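F-actin-capping protein subunit alpha (Plasmodium berghei, PDB 7A0H) probably caps the fast-growing barbed ends of actin filaments without severing them, and here forms an asymmetric homodimer. Local coordinates at residues H14-A19 with D47-Y52; H138-Y143 with S150-N155; D111-Y116 with A164-N169. All coordinates share one frame; numbering follows the deposited sequence.

Contact 1 (H14-A19 with D47-Y52); sequences HVLSNA and DIISKY
L16 reaches from helix 3-18 to I48 and I49 on helix 39-55, and the touching is done by methyl groups alone. Its CD1 lies 3.9 Å from CG2 of I48, the two side chains meeting at a slant. The torsions explain the pairing: L16 carries CG anti to its carbonyl carbon (chi1 -54°), while the I48 branch that faces it, CG2, stands anti to the backbone N. Because isoleucine branches at CB, I48 can present this methyl close to its own helix and still send CG1 and CD1 another way. The nearest CA atoms, those of L16 and I48, are 8.5 Å apart, a gap spanned jointly by the two side chains, both of which set out across it. These helices are the first and third of the three that open the chain, an N-terminal helical bundle, and helix 21-35 joins them in sequence and packs beside them, with L27 and I28 also against L16. I49 starts off along the flank of its helix, yet its bent chain brings CD1 to 4.3 Å from CD1 of L16. L16 and I49 are buried and I48 partly so; their hydrocarbon side chains bring no polar atom into the meeting. On helix 3-18, H14 packs against L27 of the second subunit.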
ATOM      1  N   HIS A  14       3.722   8.768 -11.410  1.00111.39           N
ATOM      2  CA  HIS A  14       2.792   8.597 -10.306  1.00 92.28           C
ATOM      3  C   HIS A  14       2.350   7.154 -10.159  1.00 90.78           C
ATOM      4  O   HIS A  14       2.270   6.645  -9.042  1.00110.62           O
ATOM      5  CB  HIS A  14       1.590   9.519 -10.506  1.00116.20           C
ATOM      6  CG  HIS A  14       0.648   9.535  -9.346  1.00117.37           C
ATOM      7  ND1 HIS A  14      -0.698   9.270  -9.488  1.00130.50           N
ATOM      8  CD2 HIS A  14       0.856   9.739  -8.024  1.00123.30           C
ATOM      9  CE1 HIS A  14      -1.284   9.337  -8.304  1.00135.94           C
ATOM     10  NE2 HIS A  14      -0.362   9.618  -7.398  1.00126.53           N
ATOM     11  N   VAL A  15       2.114   6.453 -11.262  1.00 89.29           N
ATOM     12  CA  VAL A  15       1.640   5.078 -11.147  1.00100.86           C
ATOM     13  C   VAL A  15       2.744   4.149 -10.678  1.00 83.55           C
ATOM     14  O   VAL A  15       2.501   3.233  -9.895  1.00 93.39           O
ATOM     15  CB  VAL A  15       1.016   4.580 -12.462  1.00110.03           C
ATOM     16  CG1 VAL A  15      -0.279   5.325 -12.727  1.00127.30           C
ATOM     17  CG2 VAL A  15       1.980   4.722 -13.612  1.00104.81           C
ATOM     18  N   LEU A  16       3.961   4.346 -11.158  1.00108.94           N
ATOM     19  CA  LEU A  16       5.041   3.459 -10.705  1.00 99.65           C
ATOM     20  C   LEU A  16       5.490   3.815  -9.301  1.00 89.85           C
ATOM     21  O   LEU A  16       6.009   2.959  -8.584  1.00100.42           O
ATOM     22  CB  LEU A  16       6.228   3.512 -11.665  1.00 88.35           C
ATOM     23  CG  LEU A  16       5.963   3.233 -13.150  1.00117.22           C
ATOM     24  CD1 LEU A  16       7.232   3.163 -13.950  1.00 84.58           C
ATOM     25  CD2 LEU A  16       5.226   1.925 -13.352  1.00 90.94           C
ATOM     26  N   SER A  17       5.321   5.075  -8.909  1.00107.39           N
ATOM     27  CA  SER A  17       5.601   5.505  -7.546  1.00 84.08           C
ATOM     28  C   SER A  17       4.708   4.766  -6.573  1.00 94.33           C
ATOM     29  O   SER A  17       5.154   4.286  -5.527  1.00121.38           O
ATOM     30  CB  SER A  17       5.407   7.011  -7.425  1.00110.84           C
ATOM     31  OG  SER A  17       5.519   7.445  -6.088  1.00118.41           O
ATOM     32  N   ASN A  18       3.426   4.705  -6.885  1.00101.95           N
ATOM     33  CA  ASN A  18       2.431   4.263  -5.923  1.00107.55           C
ATOM     34  C   ASN A  18       2.164   2.766  -5.991  1.00 97.17           C
ATOM     35  O   ASN A  18       1.482   2.229  -5.109  1.00 92.51           O
ATOM     36  CB  ASN A  18       1.141   5.053  -6.186  1.00 91.76           C
ATOM     37  CG  ASN A  18       1.197   6.467  -5.608  1.00115.30           C
ATOM     38  OD1 ASN A  18       1.082   7.444  -6.336  1.00121.75           O
ATOM     39  ND2 ASN A  18       1.408   6.574  -4.305  1.00131.30           N
ATOM     40  N   ALA A  19       2.660   2.101  -7.018  1.00103.82           N
ATOM     41  CA  ALA A  19       2.419   0.681  -7.198  1.00 81.60           C
ATOM     42  C   ALA A  19       3.253  -0.164  -6.229  1.00 78.90           C
ATOM     43  O   ALA A  19       4.440   0.105  -6.032  1.00 90.64           O
ATOM     44  CB  ALA A  19       2.735   0.320  -8.647  1.00 70.82           C
ATOM     45  N   ASP A  47      14.882   4.585 -17.176  1.00 58.41           N
ATOM     46  CA  ASP A  47      15.566   5.349 -16.141  1.00 61.36           C
ATOM     47  C   ASP A  47      14.872   5.211 -14.800  1.00 68.99           C
ATOM     48  O   ASP A  47      15.501   4.888 -13.786  1.00 67.64           O
ATOM     49  CB  ASP A  47      15.710   6.810 -16.556  1.00 59.46           C
ATOM     50  CG  ASP A  47      16.876   6.974 -17.512  1.00 84.20           C
ATOM     51  OD1 ASP A  47      17.932   6.335 -17.221  1.00 95.20           O
ATOM     52  OD2 ASP A  47      16.756   7.640 -18.563  1.00 87.00           O
ATOM     53  N   ILE A  48      13.571   5.415 -14.777  1.00 58.33           N
ATOM     54  CA  ILE A  48      12.838   5.312 -13.528  1.00 60.94           C
ATOM     55  C   ILE A  48      13.011   3.929 -12.900  1.00 61.94           C
ATOM     56  O   ILE A  48      13.092   3.781 -11.672  1.00 58.35           O
ATOM     57  CB  ILE A  48      11.350   5.607 -13.768  1.00 62.02           C
ATOM     58  CG1 ILE A  48      11.129   7.096 -13.744  1.00 73.63           C
ATOM     59  CG2 ILE A  48      10.528   4.874 -12.742  1.00 64.65           C
ATOM     60  CD1 ILE A  48       9.699   7.449 -14.106  1.00 79.37           C
ATOM     61  N   ILE A  49      13.034   2.891 -13.718  1.00 52.96           N
ATOM     62  CA  ILE A  49      13.138   1.574 -13.125  1.00 53.87           C
ATOM     63  C   ILE A  49      14.572   1.317 -12.634  1.00 58.60           C
ATOM     64  O   ILE A  49      14.789   0.672 -11.608  1.00 60.04           O
ATOM     65  CB  ILE A  49      12.660   0.531 -14.128  1.00 51.94           C
ATOM     66  CG1 ILE A  49      11.142   0.664 -14.305  1.00 92.00           C
ATOM     67  CG2 ILE A  49      12.903  -0.857 -13.687  1.00 65.70           C
ATOM     68  CD1 ILE A  49      10.350   0.290 -13.025  1.00 66.41           C
ATOM     69  N   SER A  50      15.581   1.788 -13.350  1.00 57.42           N
ATOM     70  CA  SER A  50      16.928   1.554 -12.876  1.00 64.75           C
ATOM     71  C   SER A  50      17.133   2.192 -11.511  1.00 59.52           C
ATOM     72  O   SER A  50      17.809   1.632 -10.661  1.00 60.38           O
ATOM     73  CB  SER A  50      17.932   2.083 -13.886  1.00 57.13           C
ATOM     74  OG  SER A  50      17.791   3.494 -14.047  1.00 64.68           O
ATOM     75  N   LYS A  51      16.589   3.373 -11.294  1.00 63.93           N
ATOM     76  CA  LYS A  51      16.751   4.031 -10.011  1.00 65.73           C
ATOM     77  C   LYS A  51      15.969   3.294  -8.943  1.00 65.81           C
ATOM     78  O   LYS A  51      16.444   3.105  -7.816  1.00 60.99           O
ATOM     79  CB  LYS A  51      16.291   5.475 -10.119  1.00 61.75           C
ATOM     80  CG  LYS A  51      16.385   6.271  -8.820  1.00 91.22           C
ATOM     81  CD  LYS A  51      17.822   6.571  -8.433  1.00115.50           C
ATOM     82  CE  LYS A  51      17.912   7.666  -7.363  1.00 74.90           C
ATOM     83  NZ  LYS A  51      17.635   7.130  -6.001  1.00113.38           N
ATOM     84  N   TYR A  52      14.726   2.971  -9.251  1.00 64.60           N
ATOM     85  CA  TYR A  52      13.961   2.075  -8.404  1.00 64.50           C
ATOM     86  C   TYR A  52      14.766   0.841  -8.003  1.00 64.72           C
ATOM     87  O   TYR A  52      14.806   0.462  -6.824  1.00 65.19           O
ATOM     88  CB  TYR A  52      12.696   1.695  -9.178  1.00 55.81           C
ATOM     89  CG  TYR A  52      11.826   0.795  -8.437  1.00 56.95           C
ATOM     90  CD1 TYR A  52      10.919   1.288  -7.529  1.00 80.66           C
ATOM     91  CD2 TYR A  52      11.945  -0.576  -8.593  1.00 71.86           C
ATOM     92  CE1 TYR A  52      10.120   0.441  -6.801  1.00 86.17           C
ATOM     93  CE2 TYR A  52      11.161  -1.438  -7.866  1.00 98.53           C
ATOM     94  CZ  TYR A  52      10.243  -0.924  -6.975  1.00 88.74           C
ATOM     95  OH  TYR A  52       9.428  -1.783  -6.274  1.00101.27           O
TER

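Contact 2 (H138-Y143 with S150-N155); sequences HQTGNY and SKHGLN
The apolar part of this surface contact is H138 against L154, whose CA atoms, at 7.3 Å, are the nearest pair between 138-143 and 150-155. L154 CD1 approaches CB of H138 to 4.0 Å and lies oblique to the imidazole ring. Both CB atoms point across the gap, and leucine is long enough to set CD1 beside the CB of H138. A second meeting involves polar atoms: T140 OG1 sits at the edge of the H152 ring, near its plane, 3.8 Å from NE2. At that separation they are merely neighbours. H152 has CG anti to its backbone N (chi1 -178°), which swings the ring out toward the threonine, and the two side chains run past each other in opposite senses. The ring's polar partner is N147, hydrogen-bonded to the other nitrogen, ND1, which ties the imidazole to the intervening loop. Backbone shape also counts: T140 centres an inverse gamma turn, and G153 adopts phi 120° and psi 168°, where a CB would jam against the preceding carbonyl O. The segment 138-143 belongs to the loop after helix 112-131, and it meets the N-terminal part of strand 154-167, outermost in the sheet within this chain, where L154 also touches R181 and Y183 of strand 170-183.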
ATOM      1  N   HIS A 138      13.425 -22.997   7.195  1.00 97.53           N
ATOM      2  CA  HIS A 138      12.209 -22.348   6.689  1.00101.10           C
ATOM      3  C   HIS A 138      11.012 -23.293   6.757  1.00113.64           C
ATOM      4  O   HIS A 138       9.903 -22.911   6.362  1.00138.96           O
ATOM      5  CB  HIS A 138      12.355 -21.852   5.235  1.00102.45           C
ATOM      6  CG  HIS A 138      13.497 -20.902   5.017  1.00 68.57           C
ATOM      7  ND1 HIS A 138      14.738 -21.323   4.582  1.00 79.20           N
ATOM      8  CD2 HIS A 138      13.581 -19.554   5.142  1.00 75.25           C
ATOM      9  CE1 HIS A 138      15.552 -20.284   4.490  1.00 81.32           C
ATOM     10  NE2 HIS A 138      14.876 -19.196   4.816  1.00 75.97           N
ATOM     11  N   GLN A 139      11.254 -24.522   7.225  1.00119.33           N
ATOM     12  CA  GLN A 139      10.222 -25.530   7.369  1.00126.15           C
ATOM     13  C   GLN A 139       9.177 -25.081   8.372  1.00136.74           C
ATOM     14  O   GLN A 139       9.501 -24.493   9.412  1.00135.39           O
ATOM     15  CB  GLN A 139      10.813 -26.864   7.843  1.00123.11           C
ATOM     16  CG  GLN A 139      11.330 -27.784   6.738  1.00121.79           C
ATOM     17  CD  GLN A 139      10.912 -29.228   6.958  1.00113.94           C
ATOM     18  OE1 GLN A 139      10.850 -29.693   8.099  1.00112.83           O
ATOM     19  NE2 GLN A 139      10.575 -29.930   5.874  1.00111.57           N
ATOM     20  N   THR A 140       7.925 -25.401   8.054  1.00145.94           N
ATOM     21  CA  THR A 140       6.783 -25.195   8.939  1.00148.00           C
ATOM     22  C   THR A 140       6.632 -26.413   9.857  1.00153.05           C
ATOM     23  O   THR A 140       5.668 -27.173   9.801  1.00170.15           O
ATOM     24  CB  THR A 140       5.533 -24.939   8.106  1.00159.96           C
ATOM     25  OG1 THR A 140       5.338 -26.016   7.181  1.00153.12           O
ATOM     26  CG2 THR A 140       5.676 -23.638   7.316  1.00159.44           C
ATOM     27  N   GLY A 141       7.630 -26.586  10.720  1.00152.60           N
ATOM     28  CA  GLY A 141       7.632 -27.684  11.665  1.00154.48           C
ATOM     29  C   GLY A 141       8.585 -27.389  12.796  1.00158.18           C
ATOM     30  O   GLY A 141       9.464 -26.530  12.682  1.00148.65           O
ATOM     31  N   ASN A 142       8.382 -28.101  13.909  1.00170.07           N
ATOM     32  CA  ASN A 142       9.300 -28.017  15.043  1.00170.57           C
ATOM     33  C   ASN A 142      10.706 -28.455  14.639  1.00162.32           C
ATOM     34  O   ASN A 142      11.703 -27.897  15.118  1.00161.43           O
ATOM     35  CB  ASN A 142       8.784 -28.889  16.206  1.00177.44           C
ATOM     36  CG  ASN A 142       7.405 -28.456  16.728  1.00173.92           C
ATOM     37  OD1 ASN A 142       7.009 -27.301  16.579  1.00177.17           O
ATOM     38  ND2 ASN A 142       6.684 -29.389  17.354  1.00170.89           N
ATOM     39  N   TYR A 143      10.788 -29.408  13.720  1.00170.47           N
ATOM     40  CA  TYR A 143      11.970 -30.183  13.383  1.00166.68           C
ATOM     41  C   TYR A 143      12.068 -30.295  11.870  1.00151.46           C
ATOM     42  O   TYR A 143      11.069 -30.119  11.164  1.00139.52           O
ATOM     43  CB  TYR A 143      11.888 -31.585  14.006  1.00154.28           C
ATOM     44  CG  TYR A 143      10.584 -32.321  13.671  1.00159.66           C
ATOM     45  CD1 TYR A 143       9.415 -32.084  14.403  1.00167.16           C
ATOM     46  CD2 TYR A 143      10.513 -33.239  12.617  1.00151.05           C
ATOM     47  CE1 TYR A 143       8.210 -32.738  14.097  1.00166.98           C
ATOM     48  CE2 TYR A 143       9.312 -33.903  12.308  1.00151.74           C
ATOM     49  CZ  TYR A 143       8.164 -33.642  13.054  1.00154.13           C
ATOM     50  OH  TYR A 143       6.975 -34.276  12.774  1.00152.14           O
ATOM     51  N   SER A 150       4.662 -30.517  -4.763  1.00 95.10           N
ATOM     52  CA  SER A 150       5.394 -29.502  -5.503  1.00105.28           C
ATOM     53  C   SER A 150       5.167 -28.110  -4.919  1.00120.24           C
ATOM     54  O   SER A 150       6.111 -27.439  -4.472  1.00105.04           O
ATOM     55  CB  SER A 150       4.956 -29.535  -6.966  1.00 93.80           C
ATOM     56  OG  SER A 150       3.542 -29.662  -7.057  1.00107.84           O
ATOM     57  N   LYS A 151       3.909 -27.663  -4.933  1.00103.43           N
ATOM     58  CA  LYS A 151       3.556 -26.308  -4.544  1.00124.48           C
ATOM     59  C   LYS A 151       4.070 -25.956  -3.159  1.00122.58           C
ATOM     60  O   LYS A 151       4.610 -24.865  -2.948  1.00132.14           O
ATOM     61  CB  LYS A 151       2.036 -26.138  -4.599  1.00105.69           C
ATOM     62  CG  LYS A 151       1.502 -26.169  -6.010  1.00157.73           C
ATOM     63  CD  LYS A 151       0.039 -25.851  -6.102  1.00109.51           C
ATOM     64  CE  LYS A 151      -0.760 -27.067  -5.875  1.00 99.56           C
ATOM     65  NZ  LYS A 151      -0.386 -28.137  -6.818  1.00 89.08           N
ATOM     66  N   HIS A 152       3.888 -26.857  -2.191  1.00140.45           N
ATOM     67  CA  HIS A 152       4.319 -26.589  -0.822  1.00142.80           C
ATOM     68  C   HIS A 152       5.796 -26.224  -0.799  1.00141.13           C
ATOM     69  O   HIS A 152       6.623 -26.830  -1.484  1.00139.53           O
ATOM     70  CB  HIS A 152       4.062 -27.811   0.083  1.00144.36           C
ATOM     71  CG  HIS A 152       4.431 -27.597   1.527  1.00147.65           C
ATOM     72  ND1 HIS A 152       5.433 -28.305   2.157  1.00146.10           N
ATOM     73  CD2 HIS A 152       3.921 -26.762   2.463  1.00156.03           C
ATOM     74  CE1 HIS A 152       5.532 -27.907   3.413  1.00149.51           C
ATOM     75  NE2 HIS A 152       4.624 -26.972   3.624  1.00170.70           N
ATOM     76  N   GLY A 153       6.124 -25.198  -0.024  1.00153.18           N
ATOM     77  CA  GLY A 153       7.496 -24.813   0.198  1.00136.54           C
ATOM     78  C   GLY A 153       7.790 -23.397  -0.257  1.00164.44           C
ATOM     79  O   GLY A 153       7.004 -22.751  -0.955  1.00145.49           O
ATOM     80  N   LEU A 154       8.966 -22.947   0.157  1.00169.36           N
ATOM     81  CA  LEU A 154       9.486 -21.619  -0.089  1.00122.74           C
ATOM     82  C   LEU A 154      10.720 -21.724  -0.977  1.00111.24           C
ATOM     83  O   LEU A 154      11.473 -22.707  -0.936  1.00126.18           O
ATOM     84  CB  LEU A 154       9.884 -20.910   1.222  1.00115.12           C
ATOM     85  CG  LEU A 154       8.993 -19.922   1.986  1.00106.50           C
ATOM     86  CD1 LEU A 154       9.745 -19.499   3.298  1.00100.96           C
ATOM     87  CD2 LEU A 154       8.634 -18.721   1.135  1.00 87.46           C
ATOM     88  N   ASN A 155      10.899 -20.711  -1.796  1.00107.79           N
ATOM     89  CA  ASN A 155      12.132 -20.479  -2.525  1.00 94.94           C
ATOM     90  C   ASN A 155      12.711 -19.230  -1.887  1.00 81.41           C
ATOM     91  O   ASN A 155      11.996 -18.243  -1.707  1.00 77.78           O
ATOM     92  CB  ASN A 155      11.840 -20.319  -4.014  1.00109.09           C
ATOM     93  CG  ASN A 155      13.087 -20.256  -4.842  1.00112.34           C
ATOM     94  OD1 ASN A 155      14.040 -21.001  -4.623  1.00119.22           O
ATOM     95  ND2 ASN A 155      13.088 -19.358  -5.818  1.00117.32           N
TER

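Contact 3 (D111-Y116 with A164-N169); sequences DILEKY and ASECEN
Helix 112-116 and strand 164-167 run at 139° to one another, their axes 8.6 Å apart at closest approach, and the CA atoms of L113 and A164 mark the nearest point. Into this gap goes L113, the residue with the most surface buried by the contact. Its CG is anti to the backbone N (chi1 179°), which carries the fork of the side chain straight at the strand. CG comes to 3.7 Å from CB of A164, and both methyls come nearly as close to that same carbon, so the leucine straddles the alanine methyl. Alanine suits the site because its short side chain leaves room for a branched one to settle on it. Further along the strand, CD2 lies 4.0 Å from the carbonyl O of S165 and also meets CB of E166. S165 turns its own side chain to the other face, as expected in a beta strand, and offers only backbone here. E166 lends its CB to the apolar patch while its chain extends onward; its OE1 ends 4.6 Å from OD2 of D111, two like charges that would probably disfavour a closer approach. D111 occupies the N-cap position of the helix. Y171 of the adjoining strand 170-183 adds an aromatic neighbour to L113, and Y116, about one turn on, makes edge-to-face ring contacts with F200 and F246. The start of helix 112-131 thus packs by a single leucine against the C-terminal end of strand 154-167, outermost, within this chain, of the antiparallel strands 154-167 to 223-238: helix-on-sheet packing in the capping protein alpha fold.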
ATOM      1  N   ASP A 111      46.217  -4.165  -2.679  1.00 70.19           N
ATOM      2  CA  ASP A 111      46.573  -3.139  -1.723  1.00 72.13           C
ATOM      3  C   ASP A 111      45.790  -3.354  -0.411  1.00 73.90           C
ATOM      4  O   ASP A 111      44.962  -4.256  -0.282  1.00 69.88           O
ATOM      5  CB  ASP A 111      46.293  -1.751  -2.283  1.00 80.04           C
ATOM      6  CG  ASP A 111      44.811  -1.463  -2.421  1.00 90.61           C
ATOM      7  OD1 ASP A 111      44.033  -2.319  -2.909  1.00105.25           O
ATOM      8  OD2 ASP A 111      44.407  -0.385  -1.925  1.00 99.91           O
ATOM      9  N   ILE A 112      45.987  -2.453   0.548  1.00 57.40           N
ATOM     10  CA  ILE A 112      45.521  -2.732   1.898  1.00 65.02           C
ATOM     11  C   ILE A 112      43.989  -2.621   1.984  1.00 59.20           C
ATOM     12  O   ILE A 112      43.322  -3.515   2.522  1.00 55.88           O
ATOM     13  CB  ILE A 112      46.314  -1.849   2.878  1.00 59.96           C
ATOM     14  CG1 ILE A 112      45.913  -2.106   4.314  1.00 68.19           C
ATOM     15  CG2 ILE A 112      46.101  -0.405   2.676  1.00 79.76           C
ATOM     16  CD1 ILE A 112      46.435  -3.410   4.836  1.00 81.08           C
ATOM     17  N   LEU A 113      43.395  -1.629   1.335  1.00 62.43           N
ATOM     18  CA  LEU A 113      41.929  -1.532   1.283  1.00 57.15           C
ATOM     19  C   LEU A 113      41.265  -2.836   0.871  1.00 51.80           C
ATOM     20  O   LEU A 113      40.287  -3.289   1.469  1.00 50.32           O
ATOM     21  CB  LEU A 113      41.533  -0.465   0.266  1.00 74.38           C
ATOM     22  CG  LEU A 113      40.036  -0.261   0.067  1.00 72.21           C
ATOM     23  CD1 LEU A 113      39.426   0.232   1.394  1.00 63.81           C
ATOM     24  CD2 LEU A 113      39.820   0.706  -1.036  1.00 78.01           C
ATOM     25  N   GLU A 114      41.740  -3.410  -0.205  1.00 50.96           N
ATOM     26  CA  GLU A 114      41.189  -4.681  -0.646  1.00 52.72           C
ATOM     27  C   GLU A 114      41.361  -5.729   0.443  1.00 48.32           C
ATOM     28  O   GLU A 114      40.583  -6.676   0.528  1.00 59.45           O
ATOM     29  CB  GLU A 114      41.838  -5.087  -1.988  1.00 56.26           C
ATOM     30  CG  GLU A 114      41.449  -6.459  -2.589  1.00 48.83           C
ATOM     31  CD  GLU A 114      39.953  -6.602  -2.897  1.00 53.74           C
ATOM     32  OE1 GLU A 114      39.234  -5.576  -2.787  1.00 52.46           O
ATOM     33  OE2 GLU A 114      39.530  -7.745  -3.240  1.00 48.52           O
ATOM     34  N   LYS A 115      42.387  -5.616   1.265  1.00 51.87           N
ATOM     35  CA  LYS A 115      42.558  -6.619   2.312  1.00 54.28           C
ATOM     36  C   LYS A 115      41.487  -6.447   3.381  1.00 50.26           C
ATOM     37  O   LYS A 115      40.870  -7.423   3.831  1.00 42.42           O
ATOM     38  CB  LYS A 115      43.957  -6.468   2.915  1.00 61.10           C
ATOM     39  CG  LYS A 115      45.120  -7.044   2.113  1.00 77.16           C
ATOM     40  CD  LYS A 115      46.447  -6.912   2.924  1.00 87.73           C
ATOM     41  CE  LYS A 115      47.683  -7.359   2.130  1.00111.35           C
ATOM     42  NZ  LYS A 115      48.882  -6.452   2.340  1.00121.99           N
ATOM     43  N   TYR A 116      41.138  -5.206   3.696  1.00 39.80           N
ATOM     44  CA  TYR A 116      39.989  -4.985   4.565  1.00 46.64           C
ATOM     45  C   TYR A 116      38.720  -5.573   3.967  1.00 47.41           C
ATOM     46  O   TYR A 116      37.962  -6.256   4.671  1.00 45.62           O
ATOM     47  CB  TYR A 116      39.857  -3.489   4.775  1.00 43.33           C
ATOM     48  CG  TYR A 116      40.732  -2.909   5.871  1.00 45.96           C
ATOM     49  CD1 TYR A 116      40.333  -2.921   7.201  1.00 60.18           C
ATOM     50  CD2 TYR A 116      41.961  -2.372   5.584  1.00 49.75           C
ATOM     51  CE1 TYR A 116      41.115  -2.359   8.221  1.00 48.60           C
ATOM     52  CE2 TYR A 116      42.742  -1.819   6.570  1.00 56.68           C
ATOM     53  CZ  TYR A 116      42.312  -1.836   7.892  1.00 52.44           C
ATOM     54  OH  TYR A 116      43.060  -1.303   8.864  1.00 52.25           O
ATOM     55  N   ALA A 164      34.367  -1.665  -1.633  1.00 55.07           N
ATOM     56  CA  ALA A 164      35.374  -0.776  -1.049  1.00 60.02           C
ATOM     57  C   ALA A 164      35.698   0.387  -1.963  1.00 62.17           C
ATOM     58  O   ALA A 164      35.848   0.202  -3.180  1.00 56.13           O
ATOM     59  CB  ALA A 164      36.677  -1.496  -0.803  1.00 57.01           C
ATOM     60  N   SER A 165      35.828   1.576  -1.368  1.00 55.13           N
ATOM     61  CA  SER A 165      36.242   2.758  -2.126  1.00 59.24           C
ATOM     62  C   SER A 165      37.100   3.617  -1.217  1.00 57.93           C
ATOM     63  O   SER A 165      37.127   3.421   0.011  1.00 59.25           O
ATOM     64  CB  SER A 165      35.032   3.565  -2.682  1.00 46.01           C
ATOM     65  OG  SER A 165      34.099   3.847  -1.614  1.00 63.36           O
ATOM     66  N   GLU A 166      37.744   4.609  -1.813  1.00 68.03           N
ATOM     67  CA  GLU A 166      38.843   5.350  -1.192  1.00 82.93           C
ATOM     68  C   GLU A 166      38.664   6.814  -1.596  1.00105.24           C
ATOM     69  O   GLU A 166      38.987   7.178  -2.722  1.00104.01           O
ATOM     70  CB  GLU A 166      40.189   4.809  -1.650  1.00 88.33           C
ATOM     71  CG  GLU A 166      41.355   5.823  -1.598  1.00119.51           C
ATOM     72  CD  GLU A 166      42.719   5.149  -1.472  1.00101.42           C
ATOM     73  OE1 GLU A 166      42.818   3.930  -1.779  1.00 79.95           O
ATOM     74  OE2 GLU A 166      43.684   5.836  -1.045  1.00112.06           O
ATOM     75  N   CYS A 167      38.180   7.636  -0.661  1.00132.53           N
ATOM     76  CA  CYS A 167      37.832   9.041  -0.898  1.00142.36           C
ATOM     77  C   CYS A 167      38.834   9.956  -0.174  1.00136.87           C
ATOM     78  O   CYS A 167      38.687  10.240   1.019  1.00148.41           O
ATOM     79  CB  CYS A 167      36.377   9.302  -0.455  1.00147.74           C
ATOM     80  SG  CYS A 167      35.764   8.561   1.156  1.00130.15           S
ATOM     81  N   GLU A 168      39.854  10.424  -0.904  1.00127.59           N
ATOM     82  CA  GLU A 168      40.831  11.385  -0.391  1.00134.42           C
ATOM     83  C   GLU A 168      41.695  10.757   0.695  1.00128.11           C
ATOM     84  O   GLU A 168      41.963  11.376   1.725  1.00123.25           O
ATOM     85  CB  GLU A 168      40.176  12.666   0.138  1.00144.07           C
ATOM     86  CG  GLU A 168      39.535  13.557  -0.939  1.00167.99           C
ATOM     87  CD  GLU A 168      39.897  15.046  -0.809  1.00156.10           C
ATOM     88  OE1 GLU A 168      40.016  15.516   0.344  1.00142.73           O
ATOM     89  OE2 GLU A 168      40.067  15.740  -1.851  1.00135.84           O
ATOM     90  N   ASN A 169      42.113   9.512   0.459  1.00133.05           N
ATOM     91  CA  ASN A 169      42.891   8.672   1.371  1.00122.59           C
ATOM     92  C   ASN A 169      42.058   8.180   2.568  1.00112.18           C
ATOM     93  O   ASN A 169      42.566   7.375   3.369  1.00113.40           O
ATOM     94  CB  ASN A 169      44.166   9.395   1.837  1.00144.51           C
ATOM     95  CG  ASN A 169      44.858   8.698   2.994  1.00135.05           C
ATOM     96  OD1 ASN A 169      44.964   7.464   3.030  1.00122.65           O
ATOM     97  ND2 ASN A 169      45.317   9.489   3.963  1.00142.51           N
TER

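The three contacts are spread over the chain and none touches another. Contacts 2 and 3 share strand 154-167, using its beginning and its end, and lie on opposite sides of the chain's centre, 42 Å apart between their own centres. In sequence, contact 2 falls within the span that contact 3 brackets: the chain leaves 111-116 along helix 112-131, passes the loop of 138-143, and returns up the strand. Contact 1 comes earlier, in the N-terminal helices, with its centre 33 Å from that of contact 2 and 34 Å from that of contact 3; its nearest atoms remain about 17 Å from either. The second subunit touches contact 1 and neither of the others.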